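Local coordinates for protein threonine phosphate decarboxylase-like enzyme (PDB 6OUX) that decarboxylates L-serine O-phosphate to ethanolamine O-phosphate with pyridoxal phosphate, in the biosynthesis of norcobamides, at residues 119-124 with 140-145; 172-177 with 200-205; 205-210 with 236-241; 158-163 with 196-201. One frame throughout, in Å; residues are numbered along the deposited sequence.

Interaction 1: residues 119-124 with 140-145; sequences EEVQKV and KGCEVV
Lys123 lays its aliphatic chain over the side chain of Glu143, the two crossing at a slant. CG faces Glu143 CB, and further out Lys123 CE is 3.5 Å from Glu143 OE1. CE also touches Val145 CG1. With CG anti to the backbone N (chi1 -175°) and an extended chain beyond, the ammonium runs past the carboxylate. The ion pair to Glu143 is therefore long, with NZ 4.0 Å from OE1. NZ has a stronger salt bridge to Glu169 of helix 159-169. Replacing this lysine by alanine would probably leave Glu143 and Glu169 without their shared cation and take away the methylene packed on Val145 CG1. On the other face of the sheet Val124 and Val144 lie side by side and point the same way, with Val124 CG1 3.8 Å from Val144 CG2. Cys142 SG adds looser contacts to Val121 CG1 and Val124 CG1. The backbones are joined by three hydrogen bonds. Glu143 N gives to Gln122 O at 2.9 Å. Val124 N gives to Glu143 O at 3.0 Å. Val145 N gives to Val124 O at 2.9 Å, and this bond is nearly straight (171°). The arrangement is a parallel strand pair in which 143-148 is the outermost strand, at one end of the mixed seven-stranded sheet of a PLP-dependent aminotransferase-type fold.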
loop_
_atom_site.group_PDB
_atom_site.type_symbol
_atom_site.label_atom_id
_atom_site.label_comp_id
_atom_site.label_asym_id
_atom_site.label_seq_id
_atom_site.Cartn_x
_atom_site.Cartn_y
_atom_site.Cartn_z
ATOM N N GLU A 119 -21.629 -2.103 2.012
ATOM C CA GLU A 119 -23.023 -1.676 2.225
ATOM C C GLU A 119 -23.858 -2.576 3.140
ATOM O O GLU A 119 -24.790 -2.114 3.787
ATOM C CB GLU A 119 -23.731 -1.355 0.901
ATOM C CG GLU A 119 -24.002 -2.527 -0.023
ATOM C CD GLU A 119 -24.595 -2.064 -1.356
ATOM O OE1 GLU A 119 -24.955 -0.855 -1.475
ATOM O OE2 GLU A 119 -24.694 -2.906 -2.283
ATOM N N GLU A 120 -23.502 -3.842 3.286
ATOM C CA GLU A 120 -24.227 -4.695 4.252
ATOM C C GLU A 120 -24.065 -4.209 5.674
ATOM O O GLU A 120 -24.860 -4.547 6.523
ATOM C CB GLU A 120 -23.760 -6.160 4.261
ATOM C CG GLU A 120 -23.407 -6.741 2.915
ATOM C CD GLU A 120 -21.982 -6.399 2.540
ATOM O OE1 GLU A 120 -21.041 -6.914 3.239
ATOM O OE2 GLU A 120 -21.845 -5.596 1.573
ATOM N N VAL A 121 -22.986 -3.466 5.952
ATOM C CA VAL A 121 -22.686 -3.025 7.295
ATOM C C VAL A 121 -23.553 -1.802 7.649
ATOM O O VAL A 121 -23.269 -0.694 7.248
ATOM C CB VAL A 121 -21.176 -2.696 7.443
ATOM C CG1 VAL A 121 -20.853 -2.288 8.894
ATOM C CG2 VAL A 121 -20.341 -3.845 6.974
ATOM N N GLN A 122 -24.602 -2.020 8.430
ATOM C CA GLN A 122 -25.567 -0.971 8.780
ATOM C C GLN A 122 -25.729 -0.707 10.285
ATOM O O GLN A 122 -26.255 0.329 10.690
ATOM C CB GLN A 122 -26.942 -1.373 8.236
ATOM C CG GLN A 122 -27.015 -1.366 6.728
ATOM C CD GLN A 122 -26.738 0.014 6.140
ATOM O OE1 GLN A 122 -26.027 0.139 5.134
ATOM N NE2 GLN A 122 -27.297 1.064 6.758
ATOM N N LYS A 123 -25.297 -1.636 11.121
ATOM C CA LYS A 123 -25.156 -1.316 12.532
ATOM C C LYS A 123 -23.951 -2.080 12.997
ATOM O O LYS A 123 -23.898 -3.272 12.789
ATOM C CB LYS A 123 -26.364 -1.713 13.297
ATOM C CG LYS A 123 -26.391 -1.345 14.729
ATOM C CD LYS A 123 -27.814 -1.541 15.285
ATOM C CE LYS A 123 -27.915 -0.935 16.658
ATOM N NZ LYS A 123 -29.220 -1.190 17.323
ATOM N N VAL A 124 -23.022 -1.384 13.658
ATOM C CA VAL A 124 -21.763 -1.993 14.172
ATOM C C VAL A 124 -21.578 -1.676 15.666
ATOM O O VAL A 124 -21.910 -0.558 16.125
ATOM C CB VAL A 124 -20.573 -1.519 13.335
ATOM C CG1 VAL A 124 -20.437 -0.026 13.384
ATOM C CG2 VAL A 124 -19.276 -2.266 13.731
ATOM N N LYS A 140 -22.666 6.283 5.529
ATOM C CA LYS A 140 -23.423 7.361 6.169
ATOM C C LYS A 140 -24.753 6.931 6.812
ATOM O O LYS A 140 -25.146 7.487 7.828
ATOM C CB LYS A 140 -23.616 8.537 5.198
ATOM C CG LYS A 140 -24.462 8.245 3.969
ATOM C CD LYS A 140 -24.526 9.466 3.053
ATOM C CE LYS A 140 -25.946 9.660 2.534
ATOM N NZ LYS A 140 -26.090 10.816 1.615
ATOM N N GLY A 141 -25.436 5.943 6.239
ATOM C CA GLY A 141 -26.599 5.360 6.911
ATOM C C GLY A 141 -26.283 4.555 8.196
ATOM O O GLY A 141 -27.159 4.328 9.019
ATOM N N CYS A 142 -25.030 4.151 8.386
ATOM C CA CYS A 142 -24.699 3.106 9.355
ATOM C C CYS A 142 -24.707 3.657 10.756
ATOM O O CYS A 142 -24.151 4.713 11.027
ATOM C CB CYS A 142 -23.320 2.527 9.051
ATOM S SG CYS A 142 -22.796 1.170 10.126
ATOM N N GLU A 143 -25.361 2.949 11.637
ATOM C CA GLU A 143 -25.302 3.234 13.059
ATOM C C GLU A 143 -24.051 2.618 13.726
ATOM O O GLU A 143 -23.617 1.534 13.339
ATOM C CB GLU A 143 -26.510 2.612 13.716
ATOM C CG GLU A 143 -27.843 3.129 13.202
ATOM C CD GLU A 143 -29.030 2.521 13.944
ATOM O OE1 GLU A 143 -28.857 2.054 15.090
ATOM O OE2 GLU A 143 -30.135 2.518 13.370
ATOM N N VAL A 144 -23.495 3.306 14.715
ATOM C CA VAL A 144 -22.415 2.758 15.582
ATOM C C VAL A 144 -22.921 2.752 17.037
ATOM O O VAL A 144 -23.457 3.752 17.481
ATOM C CB VAL A 144 -21.147 3.605 15.450
ATOM C CG1 VAL A 144 -19.990 2.998 16.236
ATOM C CG2 VAL A 144 -20.744 3.736 13.976
ATOM N N VAL A 145 -22.806 1.650 17.738
ATOM C CA VAL A 145 -23.111 1.549 19.198
ATOM C C VAL A 145 -21.820 1.113 19.939
ATOM O O VAL A 145 -20.967 0.425 19.349
ATOM C CB VAL A 145 -24.271 0.599 19.500
ATOM C CG1 VAL A 145 -25.589 1.219 18.994
ATOM C CG2 VAL A 145 -24.049 -0.806 18.925
#

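Interaction 2: residues 172-177 with 200-205; sequences DTVVLI and AFVPRI
The beta-alpha-beta unit of strand 173-177, helix 189-198 and strand 204-208 closes here, where its two parallel strands start side by side. Arg204 and Asp172 carry the contact. Arg204 NH2 donates to Asp172 OD1 at 3.1 Å as part of a salt bridge, and the bond is nearly straight (168°). The oxygen lies in the guanidinium plane, but the donor stands above the carboxylate plane, and the two planes are 58° apart. Arg204 NE donates to Thr173 OG1 at 3.0 Å, also in the guanidinium plane. The bend at chi3 (-71°) turns the group back along the strand, which lets NE and NH2 reach neighbouring residues. Thr173 OG1 donates a short hydrogen bond to Asp172 OD1 (2.5 Å). Pro203 CB lies over one face of the guanidinium, toward its rim. On the backbone, Val174 N binds Arg204 O at 2.9 Å, while the bond from Arg204 N to Asp172 O is weak. The other face of the sheet is apolar: Val174 CG2 meets Val202 CG1 at 4.2 Å, and Leu176 CD1 meets Ile205 CG2 at 4.4 Å. A methionine in place of Arg204 would probably leave Asp172 without its cation and Thr173 OG1 without a donor. Asp172 OD2 accepts from the backbone N of Gln122 and Lys123. The carboxylate thus takes hydrogen bonds through both oxygens, which is likely to fix its rotation, and the arginine beside it probably stabilises its negative charge.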
loop_
_atom_site.group_PDB
_atom_site.type_symbol
_atom_site.label_atom_id
_atom_site.label_comp_id
_atom_site.label_asym_id
_atom_site.label_seq_id
_atom_site.Cartn_x
_atom_site.Cartn_y
_atom_site.Cartn_z
ATOM N N ASP A 172 -25.331 -5.879 12.940
ATOM C CA ASP A 172 -24.969 -6.885 11.999
ATOM C C ASP A 172 -23.456 -7.219 12.050
ATOM O O ASP A 172 -23.029 -8.253 11.506
ATOM C CB ASP A 172 -25.348 -6.492 10.578
ATOM C CG ASP A 172 -24.742 -5.183 10.146
ATOM O OD1 ASP A 172 -23.540 -5.147 9.793
ATOM O OD2 ASP A 172 -25.480 -4.162 10.137
ATOM N N THR A 173 -22.644 -6.307 12.601
ATOM C CA THR A 173 -21.162 -6.440 12.592
ATOM C C THR A 173 -20.659 -6.026 13.973
ATOM O O THR A 173 -21.138 -5.031 14.576
ATOM C CB THR A 173 -20.540 -5.535 11.529
ATOM O OG1 THR A 173 -21.143 -5.816 10.255
ATOM C CG2 THR A 173 -18.970 -5.719 11.402
ATOM N N VAL A 174 -19.760 -6.825 14.511
ATOM C CA VAL A 174 -19.059 -6.480 15.738
ATOM C C VAL A 174 -17.528 -6.460 15.469
ATOM O O VAL A 174 -17.050 -7.212 14.603
ATOM C CB VAL A 174 -19.443 -7.568 16.747
ATOM C CG1 VAL A 174 -18.455 -7.782 17.825
ATOM C CG2 VAL A 174 -20.897 -7.340 17.237
ATOM N N VAL A 175 -16.815 -5.546 16.138
ATOM C CA VAL A 175 -15.296 -5.517 16.138
ATOM C C VAL A 175 -14.745 -5.763 17.545
ATOM O O VAL A 175 -15.102 -5.053 18.465
ATOM C CB VAL A 175 -14.744 -4.211 15.635
ATOM C CG1 VAL A 175 -13.192 -4.235 15.550
ATOM C CG2 VAL A 175 -15.343 -3.851 14.295
ATOM N N LEU A 176 -13.950 -6.839 17.710
ATOM C CA LEU A 176 -13.270 -7.141 18.942
ATOM C C LEU A 176 -11.751 -7.069 18.632
ATOM O O LEU A 176 -11.264 -7.471 17.558
ATOM C CB LEU A 176 -13.632 -8.515 19.489
ATOM C CG LEU A 176 -15.121 -8.813 19.790
ATOM C CD1 LEU A 176 -15.372 -10.245 20.205
ATOM C CD2 LEU A 176 -15.617 -7.895 20.897
ATOM N N ILE A 177 -11.023 -6.445 19.519
ATOM C CA ILE A 177 -9.576 -6.346 19.413
ATOM C C ILE A 177 -9.015 -7.201 20.572
ATOM O O ILE A 177 -9.276 -6.880 21.732
ATOM C CB ILE A 177 -9.095 -4.936 19.543
ATOM C CG1 ILE A 177 -9.942 -3.949 18.723
ATOM C CG2 ILE A 177 -7.585 -4.827 19.174
ATOM C CD1 ILE A 177 -9.930 -4.161 17.245
ATOM N N ALA A 200 -23.506 -16.529 17.748
ATOM C CA ALA A 200 -23.668 -17.196 16.454
ATOM C C ALA A 200 -24.624 -16.532 15.502
ATOM O O ALA A 200 -24.480 -16.732 14.286
ATOM C CB ALA A 200 -24.065 -18.675 16.624
ATOM N N PHE A 201 -25.566 -15.758 16.041
ATOM C CA PHE A 201 -26.559 -15.049 15.230
ATOM C C PHE A 201 -26.031 -13.817 14.542
ATOM O O PHE A 201 -26.605 -13.348 13.568
ATOM C CB PHE A 201 -27.778 -14.615 16.088
ATOM C CG PHE A 201 -27.447 -13.606 17.179
ATOM C CD1 PHE A 201 -27.486 -12.244 16.921
ATOM C CD2 PHE A 201 -27.101 -14.032 18.463
ATOM C CE1 PHE A 201 -27.230 -11.341 17.946
ATOM C CE2 PHE A 201 -26.805 -13.138 19.459
ATOM C CZ PHE A 201 -26.872 -11.772 19.206
ATOM N N VAL A 202 -24.924 -13.270 15.023
ATOM C CA VAL A 202 -24.377 -12.071 14.396
ATOM C C VAL A 202 -23.762 -12.430 13.001
ATOM O O VAL A 202 -22.974 -13.381 12.889
ATOM C CB VAL A 202 -23.287 -11.406 15.342
ATOM C CG1 VAL A 202 -22.680 -10.194 14.681
ATOM C CG2 VAL A 202 -23.874 -11.097 16.712
ATOM N N PRO A 203 -24.044 -11.624 11.950
ATOM C CA PRO A 203 -23.492 -11.881 10.655
ATOM C C PRO A 203 -21.927 -11.880 10.577
ATOM O O PRO A 203 -21.308 -12.763 9.964
ATOM C CB PRO A 203 -24.100 -10.767 9.829
ATOM C CG PRO A 203 -25.460 -10.562 10.446
ATOM C CD PRO A 203 -25.090 -10.590 11.879
ATOM N N ARG A 204 -21.293 -10.917 11.230
ATOM C CA ARG A 204 -19.843 -10.719 11.111
ATOM C C ARG A 204 -19.273 -10.386 12.456
ATOM O O ARG A 204 -19.664 -9.370 13.042
ATOM C CB ARG A 204 -19.531 -9.554 10.119
ATOM C CG ARG A 204 -19.750 -9.899 8.629
ATOM C CD ARG A 204 -19.770 -8.637 7.801
ATOM N NE ARG A 204 -20.990 -7.928 8.077
ATOM C CZ ARG A 204 -22.169 -8.241 7.514
ATOM N NH1 ARG A 204 -22.278 -9.235 6.633
ATOM N NH2 ARG A 204 -23.263 -7.566 7.834
ATOM N N ILE A 205 -18.346 -11.228 12.937
ATOM C CA ILE A 205 -17.631 -10.965 14.148
ATOM C C ILE A 205 -16.162 -10.876 13.735
ATOM O O ILE A 205 -15.540 -11.913 13.405
ATOM C CB ILE A 205 -17.837 -12.070 15.225
ATOM C CG1 ILE A 205 -19.335 -12.144 15.600
ATOM C CG2 ILE A 205 -16.915 -11.747 16.396
ATOM C CD1 ILE A 205 -19.662 -13.187 16.619
#

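Interaction 3: residues 205-210 with 236-241; sequences IIIDES and VIIVKS
Ile207 and Ile238 lie side by side and point the same way, with Ile207 CB 4.0 Å from Ile238 CD1. They belong to parallel strands 204-208 and 236-241, the two strands of a beta-alpha-beta unit that runs through helix 227-232, and the axes of the short strand segments are inclined at 22°. The Ile207 side chain crosses that of Val236 at a slant, CD1 meeting CG1. On the opposite face Ile206 runs alongside both Ile237 and Val239, and its CG2 is 4.0 Å from Val239 CG2. Backbone bonds zip the pair together in parallel register: Ile237 N to Ile205 O, Ile207 N to Ile237 O, Val239 N to Ile207 O and Glu209 N to Val239 O.

Past the end of strand 204-208 the contact turns polar. Glu209 crosses Ile238 and Lys240 obliquely, and its OE2 is 3.5 Å from Ile238 CG2 and 3.4 Å from Lys240 CD. The charged ends do not meet: Glu209 OE1 bonds to Ser226, and Lys240 NZ forms a salt bridge with Asp245. Asp208, whose side chain is about 6 Å from that of Asn181, assigned to substrate binding, holds the turn that follows the strand. With CG anti to the backbone N (chi1 -178°), its OD1 accepts Ser210 N at 2.9 Å, which makes an Asx turn. The same oxygen takes the Ser210 hydroxyl on its syn lone pair. A water donates to Ser210 O and, weakly, to Ser241 O. Ser210 OG in turn accepts the backbone N of Ser241 at 2.9 Å.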
loop_
_atom_site.group_PDB
_atom_site.type_symbol
_atom_site.label_atom_id
_atom_site.label_comp_id
_atom_site.label_asym_id
_atom_site.label_seq_id
_atom_site.Cartn_x
_atom_site.Cartn_y
_atom_site.Cartn_z
ATOM N N ILE A 205 -18.346 -11.228 12.937
ATOM C CA ILE A 205 -17.631 -10.965 14.148
ATOM C C ILE A 205 -16.162 -10.876 13.735
ATOM O O ILE A 205 -15.540 -11.913 13.405
ATOM C CB ILE A 205 -17.837 -12.070 15.225
ATOM C CG1 ILE A 205 -19.335 -12.144 15.600
ATOM C CG2 ILE A 205 -16.915 -11.747 16.396
ATOM C CD1 ILE A 205 -19.662 -13.187 16.619
ATOM N N ILE A 206 -15.672 -9.638 13.711
ATOM C CA ILE A 206 -14.338 -9.292 13.277
ATOM C C ILE A 206 -13.456 -9.273 14.474
ATOM O O ILE A 206 -13.758 -8.587 15.462
ATOM C CB ILE A 206 -14.274 -7.894 12.643
ATOM C CG1 ILE A 206 -15.050 -7.908 11.319
ATOM C CG2 ILE A 206 -12.821 -7.494 12.448
ATOM C CD1 ILE A 206 -15.467 -6.538 10.864
ATOM N N ILE A 207 -12.395 -10.068 14.436
ATOM C CA ILE A 207 -11.483 -10.152 15.579
ATOM C C ILE A 207 -10.110 -9.763 15.096
ATOM O O ILE A 207 -9.479 -10.501 14.301
ATOM C CB ILE A 207 -11.419 -11.587 16.179
ATOM C CG1 ILE A 207 -12.815 -12.093 16.536
ATOM C CG2 ILE A 207 -10.512 -11.569 17.384
ATOM C CD1 ILE A 207 -12.940 -13.537 17.016
ATOM N N ASP A 208 -9.628 -8.639 15.604
ATOM C CA ASP A 208 -8.261 -8.155 15.374
ATOM C C ASP A 208 -7.307 -8.761 16.419
ATOM O O ASP A 208 -7.279 -8.337 17.608
ATOM C CB ASP A 208 -8.209 -6.632 15.353
ATOM C CG ASP A 208 -6.820 -6.089 15.080
ATOM O OD1 ASP A 208 -5.830 -6.829 14.893
ATOM O OD2 ASP A 208 -6.732 -4.850 15.068
ATOM N N GLU A 209 -6.560 -9.770 15.990
ATOM C CA GLU A 209 -5.598 -10.397 16.891
ATOM C C GLU A 209 -4.172 -9.936 16.648
ATOM O O GLU A 209 -3.223 -10.731 16.824
ATOM C CB GLU A 209 -5.680 -11.934 16.750
ATOM C CG GLU A 209 -5.327 -12.435 15.353
ATOM C CD GLU A 209 -4.998 -13.908 15.324
ATOM O OE1 GLU A 209 -5.234 -14.606 16.382
ATOM O OE2 GLU A 209 -4.563 -14.373 14.230
ATOM N N SER A 210 -4.017 -8.708 16.254
ATOM C CA SER A 210 -2.692 -8.169 15.861
ATOM C C SER A 210 -1.627 -8.292 16.969
ATOM O O SER A 210 -0.408 -8.343 16.693
ATOM C CB SER A 210 -2.806 -6.699 15.387
ATOM O OG SER A 210 -3.428 -6.575 14.104
ATOM N N VAL A 236 -17.033 -15.708 11.919
ATOM C CA VAL A 236 -15.799 -15.060 12.306
ATOM C C VAL A 236 -14.945 -14.600 11.118
ATOM O O VAL A 236 -14.666 -15.370 10.177
ATOM C CB VAL A 236 -15.028 -15.933 13.290
ATOM C CG1 VAL A 236 -13.574 -15.467 13.510
ATOM C CG2 VAL A 236 -15.777 -15.932 14.617
ATOM N N ILE A 237 -14.426 -13.391 11.283
ATOM C CA ILE A 237 -13.367 -12.835 10.459
ATOM C C ILE A 237 -12.183 -12.499 11.350
ATOM O O ILE A 237 -12.347 -11.789 12.365
ATOM C CB ILE A 237 -13.827 -11.595 9.726
ATOM C CG1 ILE A 237 -14.882 -11.965 8.694
ATOM C CG2 ILE A 237 -12.678 -10.909 9.003
ATOM C CD1 ILE A 237 -15.747 -10.830 8.219
ATOM N N ILE A 238 -11.038 -13.086 11.024
ATOM C CA ILE A 238 -9.813 -12.801 11.761
ATOM C C ILE A 238 -9.010 -11.779 11.000
ATOM O O ILE A 238 -8.800 -11.894 9.781
ATOM C CB ILE A 238 -8.950 -14.079 11.965
ATOM C CG1 ILE A 238 -9.732 -15.163 12.705
ATOM C CG2 ILE A 238 -7.643 -13.759 12.691
ATOM C CD1 ILE A 238 -10.197 -14.784 14.112
ATOM N N VAL A 239 -8.521 -10.761 11.704
ATOM C CA VAL A 239 -7.631 -9.813 11.068
ATOM C C VAL A 239 -6.352 -9.694 11.896
ATOM O O VAL A 239 -6.422 -9.689 13.125
ATOM C CB VAL A 239 -8.299 -8.398 10.989
ATOM C CG1 VAL A 239 -7.370 -7.455 10.312
ATOM C CG2 VAL A 239 -9.586 -8.406 10.224
ATOM N N LYS A 240 -5.202 -9.545 11.234
ATOM C CA LYS A 240 -3.901 -9.561 11.952
ATOM C C LYS A 240 -2.848 -8.791 11.165
ATOM O O LYS A 240 -2.620 -9.052 9.989
ATOM C CB LYS A 240 -3.441 -11.003 12.234
ATOM C CG LYS A 240 -2.139 -11.067 12.979
ATOM C CD LYS A 240 -1.862 -12.381 13.693
ATOM C CE LYS A 240 -0.598 -12.255 14.512
ATOM N NZ LYS A 240 0.522 -11.960 13.577
ATOM N N SER A 241 -2.205 -7.850 11.849
ATOM C CA SER A 241 -1.054 -7.181 11.351
ATOM C C SER A 241 0.069 -8.189 11.226
ATOM O O SER A 241 0.167 -9.123 12.003
ATOM C CB SER A 241 -0.685 -6.021 12.254
ATOM O OG SER A 241 0.590 -5.524 11.877
HETATM O O HOH W 1 1.338 -7.499 14.421
#

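Interaction 4: residues 158-163 with 196-201; sequences DADKYC and LKRLAF
Arg198 reaches across from the end of helix 189-198 to the first turn of helix 159-169. Its CB points toward that helix, and CG is 4.0 Å from both CB and SG of Cys163. CD comes closer, 3.5 Å from Cys163 CB. NE is 3.4 Å from the same carbon, and CZ is about as near, since Cys163 CB sits over one face of the guanidinium, offset toward its rim. At the tip, NH1 donates to Asp160 OD1 at 2.9 Å in a salt bridge. The oxygen lies at the guanidinium edge, in its plane, but the bond is bent (139°). Asp160 is met from above its carboxylate plane, and the two flat groups are 59° apart. The arginine spans this distance because its chain is extended from CG to NE, with CG anti to the backbone N (chi1 177°). NE has a second acid, Glu167, so the guanidinium is held by two carboxylates of the same helix, about two turns apart.

Beside the arginine, at Leu199, the contact is apolar. Leu199 CG is 3.9 Å from Cys163 SG, and Leu199 CD1 is 3.9 Å from Tyr162 CE2. The tyrosine and leucine side chains cross at about a right angle. The two helices pack next to each other on the central sheet: Tyr162 rests on Val174 and Leu176 of strand 173-177, and Leu199 on Ile205 of strand 204-208.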
loop_
_atom_site.group_PDB
_atom_site.type_symbol
_atom_site.label_atom_id
_atom_site.label_comp_id
_atom_site.label_asym_id
_atom_site.label_seq_id
_atom_site.Cartn_x
_atom_site.Cartn_y
_atom_site.Cartn_z
ATOM N N ASP A 158 -15.968 -7.793 30.198
ATOM C CA ASP A 158 -16.975 -8.672 30.787
ATOM C C ASP A 158 -17.859 -9.326 29.651
ATOM O O ASP A 158 -18.715 -8.667 29.014
ATOM C CB ASP A 158 -17.801 -7.882 31.785
ATOM C CG ASP A 158 -18.954 -8.697 32.384
ATOM O OD1 ASP A 158 -19.404 -9.682 31.771
ATOM O OD2 ASP A 158 -19.406 -8.326 33.483
ATOM N N ALA A 159 -17.635 -10.614 29.429
ATOM C CA ALA A 159 -18.125 -11.331 28.236
ATOM C C ALA A 159 -19.653 -11.567 28.251
ATOM O O ALA A 159 -20.309 -11.461 27.226
ATOM C CB ALA A 159 -17.418 -12.646 28.105
ATOM N N ASP A 160 -20.178 -11.920 29.415
ATOM C CA ASP A 160 -21.613 -12.063 29.588
ATOM C C ASP A 160 -22.365 -10.766 29.309
ATOM O O ASP A 160 -23.427 -10.793 28.590
ATOM C CB ASP A 160 -21.915 -12.583 30.980
ATOM C CG ASP A 160 -23.404 -12.760 31.232
ATOM O OD1 ASP A 160 -23.999 -13.767 30.795
ATOM O OD2 ASP A 160 -23.993 -11.878 31.870
ATOM N N LYS A 161 -21.872 -9.638 29.872
ATOM C CA LYS A 161 -22.572 -8.364 29.694
ATOM C C LYS A 161 -22.485 -7.913 28.286
ATOM O O LYS A 161 -23.413 -7.323 27.760
ATOM C CB LYS A 161 -22.065 -7.248 30.620
ATOM C CG LYS A 161 -22.492 -7.467 32.056
ATOM C CD LYS A 161 -21.836 -6.505 33.029
ATOM C CE LYS A 161 -22.129 -6.937 34.472
ATOM N NZ LYS A 161 -21.530 -5.956 35.411
ATOM N N TYR A 162 -21.343 -8.140 27.693
ATOM C CA TYR A 162 -21.140 -7.807 26.299
ATOM C C TYR A 162 -22.143 -8.566 25.417
ATOM O O TYR A 162 -22.783 -7.965 24.586
ATOM C CB TYR A 162 -19.761 -8.183 25.902
ATOM C CG TYR A 162 -19.488 -7.894 24.454
ATOM C CD1 TYR A 162 -19.277 -6.581 24.015
ATOM C CD2 TYR A 162 -19.465 -8.905 23.544
ATOM C CE1 TYR A 162 -19.004 -6.317 22.696
ATOM C CE2 TYR A 162 -19.210 -8.655 22.207
ATOM C CZ TYR A 162 -19.012 -7.380 21.786
ATOM O OH TYR A 162 -18.783 -7.150 20.459
ATOM N N CYS A 163 -22.273 -9.872 25.627
ATOM C CA CYS A 163 -23.210 -10.673 24.870
ATOM C C CYS A 163 -24.654 -10.175 25.010
ATOM O O CYS A 163 -25.376 -10.113 24.038
ATOM C CB CYS A 163 -23.128 -12.114 25.305
ATOM S SG CYS A 163 -21.670 -12.907 24.635
ATOM N N LEU A 196 -18.399 -16.610 21.439
ATOM C CA LEU A 196 -18.728 -16.859 20.012
ATOM C C LEU A 196 -19.866 -17.869 19.807
ATOM O O LEU A 196 -20.663 -17.752 18.882
ATOM C CB LEU A 196 -17.499 -17.359 19.205
ATOM C CG LEU A 196 -16.379 -16.331 19.070
ATOM C CD1 LEU A 196 -15.172 -16.973 18.437
ATOM C CD2 LEU A 196 -16.844 -15.121 18.276
ATOM N N LYS A 197 -19.958 -18.841 20.667
ATOM C CA LYS A 197 -21.122 -19.709 20.610
ATOM C C LYS A 197 -22.450 -18.922 20.782
ATOM O O LYS A 197 -23.398 -19.105 19.998
ATOM C CB LYS A 197 -21.026 -20.791 21.661
ATOM C CG LYS A 197 -19.972 -21.810 21.320
ATOM C CD LYS A 197 -19.837 -22.839 22.441
ATOM C CE LYS A 197 -19.471 -24.216 21.879
ATOM N NZ LYS A 197 -18.331 -24.154 20.899
ATOM N N ARG A 198 -22.481 -18.081 21.798
ATOM C CA ARG A 198 -23.658 -17.242 22.110
ATOM C C ARG A 198 -23.965 -16.215 21.037
ATOM O O ARG A 198 -25.147 -15.820 20.862
ATOM C CB ARG A 198 -23.446 -16.563 23.460
ATOM C CG ARG A 198 -24.517 -15.614 23.926
ATOM C CD ARG A 198 -24.461 -15.373 25.436
ATOM N NE ARG A 198 -25.503 -14.443 25.836
ATOM C CZ ARG A 198 -25.613 -13.874 27.041
ATOM N NH1 ARG A 198 -24.736 -14.130 28.025
ATOM N NH2 ARG A 198 -26.579 -12.994 27.231
ATOM N N LEU A 199 -22.934 -15.723 20.348
ATOM C CA LEU A 199 -23.134 -14.721 19.287
ATOM C C LEU A 199 -23.165 -15.257 17.879
ATOM O O LEU A 199 -22.920 -14.530 16.918
ATOM C CB LEU A 199 -22.104 -13.614 19.431
ATOM C CG LEU A 199 -22.198 -12.898 20.792
ATOM C CD1 LEU A 199 -21.202 -11.748 20.813
ATOM C CD2 LEU A 199 -23.596 -12.327 21.092
ATOM N N ALA A 200 -23.506 -16.529 17.748
ATOM C CA ALA A 200 -23.668 -17.196 16.454
ATOM C C ALA A 200 -24.624 -16.532 15.502
ATOM O O ALA A 200 -24.480 -16.732 14.286
ATOM C CB ALA A 200 -24.065 -18.675 16.624
ATOM N N PHE A 201 -25.566 -15.758 16.041
ATOM C CA PHE A 201 -26.559 -15.049 15.230
ATOM C C PHE A 201 -26.031 -13.817 14.542
ATOM O O PHE A 201 -26.605 -13.348 13.568
ATOM C CB PHE A 201 -27.778 -14.615 16.088
ATOM C CG PHE A 201 -27.447 -13.606 17.179
ATOM C CD1 PHE A 201 -27.486 -12.244 16.921
ATOM C CD2 PHE A 201 -27.101 -14.032 18.463
ATOM C CE1 PHE A 201 -27.230 -11.341 17.946
ATOM C CE2 PHE A 201 -26.805 -13.138 19.459
ATOM C CZ PHE A 201 -26.872 -11.772 19.206
#

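Interactions 1, 2 and 3 follow one another across the same sheet, in which strands 143-148, 123-128, 173-177, 204-208 and 236-241 are successive neighbours. Interactions 1 and 2 meet where Asp172 OD2 is 2.7 Å from Lys123 N, a probable hydrogen bond. Interactions 2 and 3 share Ile205 and are joined by the probable hydrogen bond from Asp208 N to Leu176 O, 2.8 Å. Interaction 4 packs helices against this sheet; Leu196 CD2 is 3.8 Å from Ile205 CD1. Interaction 3 comes nearest the substrate site, the Asp208 side chain about 6 Å from that of Asn181; in interaction 2 the Leu176 side chain is about 9 Å from it. Interactions 1 and 4 lie away from the site.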